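X-ray repair cross complementing protein 1 variant (Homo sapiens, PDB 6WH1) probably serves as a scaffold that assembles DNA single-strand break repair complexes and restrains PARP1 activity, here represented by its C-terminal BRCT domain. Local coordinates at residues F46-Q51 / V70-I75. Numbering follows the deposited sequence.
Sequences FVITAQ and VRPRWI
Val-70 sits between Val-47 and Thr-49 in parallel strand pairing: its N gives a hydrogen bond to Val-47 O (2.9 Å), and its O accepts one from Thr-49 N (3.1 Å). Between them Ile-48 CA adds a CA-H...O contact to the same Val-70 O. Next along, the side chain of Arg-71 takes over. Its chain bends at chi2 (-97°), bringing NH1 back to two backbone carbonyls, of Thr-49 and Gln-51. NH1 stands above both carbonyl planes. Its bond to Gln-51 O is short, at 2.8 Å, and nearly straight, with the oxygen in the guanidinium plane; that to Thr-49 O is longer, 3.2 Å from NH1, and more bent, its oxygen tilted from that plane. One nitrogen thus bridges the two carbonyls.

The apolar part centres on Ile-48. Its CG2 reaches Pro-72 CG, while CD1 lies at the edge of the Trp-74 indole, 4.1 Å from CE3, and also touches Ile-75 CD1. At chi1 177° Trp-74 CG points away from its own backbone N, and the indole sets CH2 over one face of the Phe-46 ring, the two planes inclined at 48°. Trp-74 NE1 is hydrogen-bonded to Leu-85 O.

The contact couples strands 46-48 and 68-70 of the parallel four-stranded BRCT sheet to the start of helix 72-81, which packs beside helix 21-31 through Pro-72 and Ile-75 on Leu-25, while strand 10-13 flanks 46-48 on its other side.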
ATOM      1  N   PHE A  46      -5.067   5.468  12.343  1.00 40.97           N
ATOM      2  CA  PHE A  46      -3.666   5.870  12.406  1.00 42.89           C
ATOM      3  C   PHE A  46      -3.385   6.863  11.292  1.00 41.56           C
ATOM      4  O   PHE A  46      -3.477   6.516  10.110  1.00 44.53           O
ATOM      5  CB  PHE A  46      -2.732   4.660  12.282  1.00 40.42           C
ATOM      6  CG  PHE A  46      -2.919   3.639  13.361  1.00 44.11           C
ATOM      7  CD1 PHE A  46      -2.301   3.792  14.589  1.00 43.51           C
ATOM      8  CD2 PHE A  46      -3.717   2.527  13.147  1.00 48.47           C
ATOM      9  CE1 PHE A  46      -2.474   2.852  15.586  1.00 49.48           C
ATOM     10  CE2 PHE A  46      -3.897   1.581  14.142  1.00 49.03           C
ATOM     11  CZ  PHE A  46      -3.276   1.745  15.363  1.00 51.18           C
ATOM     12  N   VAL A  47      -3.050   8.090  11.663  1.00 38.07           N
ATOM     13  CA  VAL A  47      -2.560   9.075  10.710  1.00 38.12           C
ATOM     14  C   VAL A  47      -1.041   8.970  10.685  1.00 40.95           C
ATOM     15  O   VAL A  47      -0.384   9.086  11.726  1.00 38.75           O
ATOM     16  CB  VAL A  47      -3.017  10.492  11.085  1.00 37.03           C
ATOM     17  CG1 VAL A  47      -2.309  11.525  10.223  1.00 36.55           C
ATOM     18  CG2 VAL A  47      -4.524  10.622  10.926  1.00 37.77           C
ATOM     19  N   ILE A  48      -0.485   8.721   9.504  1.00 40.44           N
ATOM     20  CA  ILE A  48       0.959   8.670   9.306  1.00 44.30           C
ATOM     21  C   ILE A  48       1.398   9.986   8.678  1.00 50.07           C
ATOM     22  O   ILE A  48       0.923  10.352   7.596  1.00 52.77           O
ATOM     23  CB  ILE A  48       1.361   7.476   8.425  1.00 41.75           C
ATOM     24  CG1 ILE A  48       0.511   6.243   8.763  1.00 38.74           C
ATOM     25  CG2 ILE A  48       2.848   7.187   8.569  1.00 42.45           C
ATOM     26  CD1 ILE A  48       0.771   5.667  10.138  1.00 41.81           C
ATOM     27  N   THR A  49       2.300  10.704   9.351  1.00 53.03           N
ATOM     28  CA  THR A  49       2.780  11.989   8.858  1.00 57.66           C
ATOM     29  C   THR A  49       4.270  12.138   9.112  1.00 58.25           C
ATOM     30  O   THR A  49       4.811  11.615  10.090  1.00 56.88           O
ATOM     31  CB  THR A  49       2.085  13.183   9.525  1.00 59.67           C
ATOM     32  OG1 THR A  49       2.165  13.052  10.950  1.00 62.62           O
ATOM     33  CG2 THR A  49       0.656  13.245   9.126  1.00 61.50           C
ATOM     34  N   ALA A  50       4.922  12.881   8.218  1.00 60.71           N
ATOM     35  CA  ALA A  50       6.242  13.425   8.484  1.00 64.45           C
ATOM     36  C   ALA A  50       6.181  14.871   8.941  1.00 68.02           C
ATOM     37  O   ALA A  50       7.164  15.377   9.492  1.00 74.02           O
ATOM     38  CB  ALA A  50       7.128  13.326   7.237  1.00 62.95           C
ATOM     39  N   GLN A  51       5.050  15.534   8.729  1.00 67.89           N
ATOM     40  CA  GLN A  51       4.889  16.925   9.099  1.00 67.59           C
ATOM     41  C   GLN A  51       4.620  17.053  10.592  1.00 67.22           C
ATOM     42  O   GLN A  51       4.418  16.069  11.310  1.00 70.22           O
ATOM     43  CB  GLN A  51       3.758  17.563   8.297  1.00 67.65           C
ATOM     44  CG  GLN A  51       3.942  17.440   6.801  1.00 74.59           C
ATOM     45  CD  GLN A  51       2.804  18.062   6.026  1.00 83.86           C
ATOM     46  OE1 GLN A  51       1.690  18.190   6.533  1.00 89.30           O
ATOM     47  NE2 GLN A  51       3.075  18.448   4.785  1.00 86.66           N
ATOM     48  N   VAL A  70       1.340   8.988  14.088  1.00 40.46           N
ATOM     49  CA  VAL A  70       2.561   8.191  14.088  1.00 47.01           C
ATOM     50  C   VAL A  70       3.428   8.575  12.895  1.00 50.10           C
ATOM     51  O   VAL A  70       2.932   9.014  11.853  1.00 52.50           O
ATOM     52  CB  VAL A  70       2.260   6.672  14.055  1.00 48.79           C
ATOM     53  CG1 VAL A  70       3.449   5.897  14.559  1.00 46.53           C
ATOM     54  CG2 VAL A  70       1.026   6.328  14.875  1.00 50.68           C
ATOM     55  N   ARG A  71       4.744   8.376  13.050  1.00 46.26           N
ATOM     56  CA  ARG A  71       5.734   8.662  12.026  1.00 49.79           C
ATOM     57  C   ARG A  71       5.938   7.453  11.116  1.00 52.45           C
ATOM     58  O   ARG A  71       5.687   6.312  11.521  1.00 51.22           O
ATOM     59  CB  ARG A  71       7.060   9.050  12.670  1.00 49.77           C
ATOM     60  CG  ARG A  71       6.973  10.302  13.529  1.00 53.12           C
ATOM     61  CD  ARG A  71       7.416  11.529  12.756  1.00 56.68           C
ATOM     62  NE  ARG A  71       7.331  12.745  13.561  1.00 63.65           N
ATOM     63  CZ  ARG A  71       6.677  13.839  13.190  1.00 67.31           C
ATOM     64  NH1 ARG A  71       6.047  13.872  12.023  1.00 66.07           N
ATOM     65  NH2 ARG A  71       6.652  14.902  13.985  1.00 68.55           N
ATOM     66  N   PRO A  72       6.388   7.684   9.878  1.00 52.71           N
ATOM     67  CA  PRO A  72       6.600   6.559   8.944  1.00 48.89           C
ATOM     68  C   PRO A  72       7.612   5.530   9.431  1.00 47.74           C
ATOM     69  O   PRO A  72       7.608   4.383   8.941  1.00 49.92           O
ATOM     70  CB  PRO A  72       7.084   7.256   7.664  1.00 49.62           C
ATOM     71  CG  PRO A  72       6.537   8.647   7.758  1.00 52.71           C
ATOM     72  CD  PRO A  72       6.552   8.994   9.220  1.00 50.65           C
ATOM     73  N   ARG A  73       8.485   5.897  10.373  1.00 47.25           N
ATOM     74  CA  ARG A  73       9.444   4.924  10.881  1.00 57.44           C
ATOM     75  C   ARG A  73       8.749   3.783  11.610  1.00 54.15           C
ATOM     76  O   ARG A  73       9.293   2.675  11.676  1.00 59.44           O
ATOM     77  CB  ARG A  73      10.467   5.596  11.798  1.00 64.90           C
ATOM     78  CG  ARG A  73      11.707   4.739  12.011  1.00 76.69           C
ATOM     79  CD  ARG A  73      12.605   5.284  13.099  1.00 90.29           C
ATOM     80  NE  ARG A  73      13.309   4.215  13.805  1.00 99.11           N
ATOM     81  CZ  ARG A  73      13.837   4.348  15.016  1.00100.35           C
ATOM     82  NH1 ARG A  73      13.746   5.508  15.653  1.00 99.17           N
ATOM     83  NH2 ARG A  73      14.458   3.326  15.590  1.00101.93           N
ATOM     84  N   TRP A  74       7.556   4.025  12.157  1.00 47.08           N
ATOM     85  CA  TRP A  74       6.778   2.929  12.728  1.00 47.22           C
ATOM     86  C   TRP A  74       6.531   1.846  11.690  1.00 49.63           C
ATOM     87  O   TRP A  74       6.779   0.661  11.940  1.00 50.66           O
ATOM     88  CB  TRP A  74       5.449   3.447  13.271  1.00 44.56           C
ATOM     89  CG  TRP A  74       4.554   2.366  13.810  1.00 44.03           C
ATOM     90  CD1 TRP A  74       4.932   1.289  14.560  1.00 45.45           C
ATOM     91  CD2 TRP A  74       3.133   2.253  13.637  1.00 45.28           C
ATOM     92  NE1 TRP A  74       3.837   0.517  14.869  1.00 47.55           N
ATOM     93  CE2 TRP A  74       2.720   1.088  14.317  1.00 47.78           C
ATOM     94  CE3 TRP A  74       2.171   3.026  12.981  1.00 44.83           C
ATOM     95  CZ2 TRP A  74       1.386   0.677  14.356  1.00 48.01           C
ATOM     96  CZ3 TRP A  74       0.845   2.615  13.021  1.00 44.86           C
ATOM     97  CH2 TRP A  74       0.468   1.450  13.702  1.00 45.95           C
ATOM     98  N   ILE A  75       6.029   2.239  10.518  1.00 48.60           N
ATOM     99  CA  ILE A  75       5.773   1.284   9.445  1.00 47.64           C
ATOM    100  C   ILE A  75       7.068   0.609   9.013  1.00 54.01           C
ATOM    101  O   ILE A  75       7.122  -0.619   8.832  1.00 57.46           O
ATOM    102  CB  ILE A  75       5.082   1.994   8.266  1.00 47.06           C
ATOM    103  CG1 ILE A  75       3.918   2.860   8.762  1.00 44.22           C
ATOM    104  CG2 ILE A  75       4.609   0.989   7.238  1.00 47.52           C
ATOM    105  CD1 ILE A  75       2.720   2.072   9.226  1.00 43.03           C
TER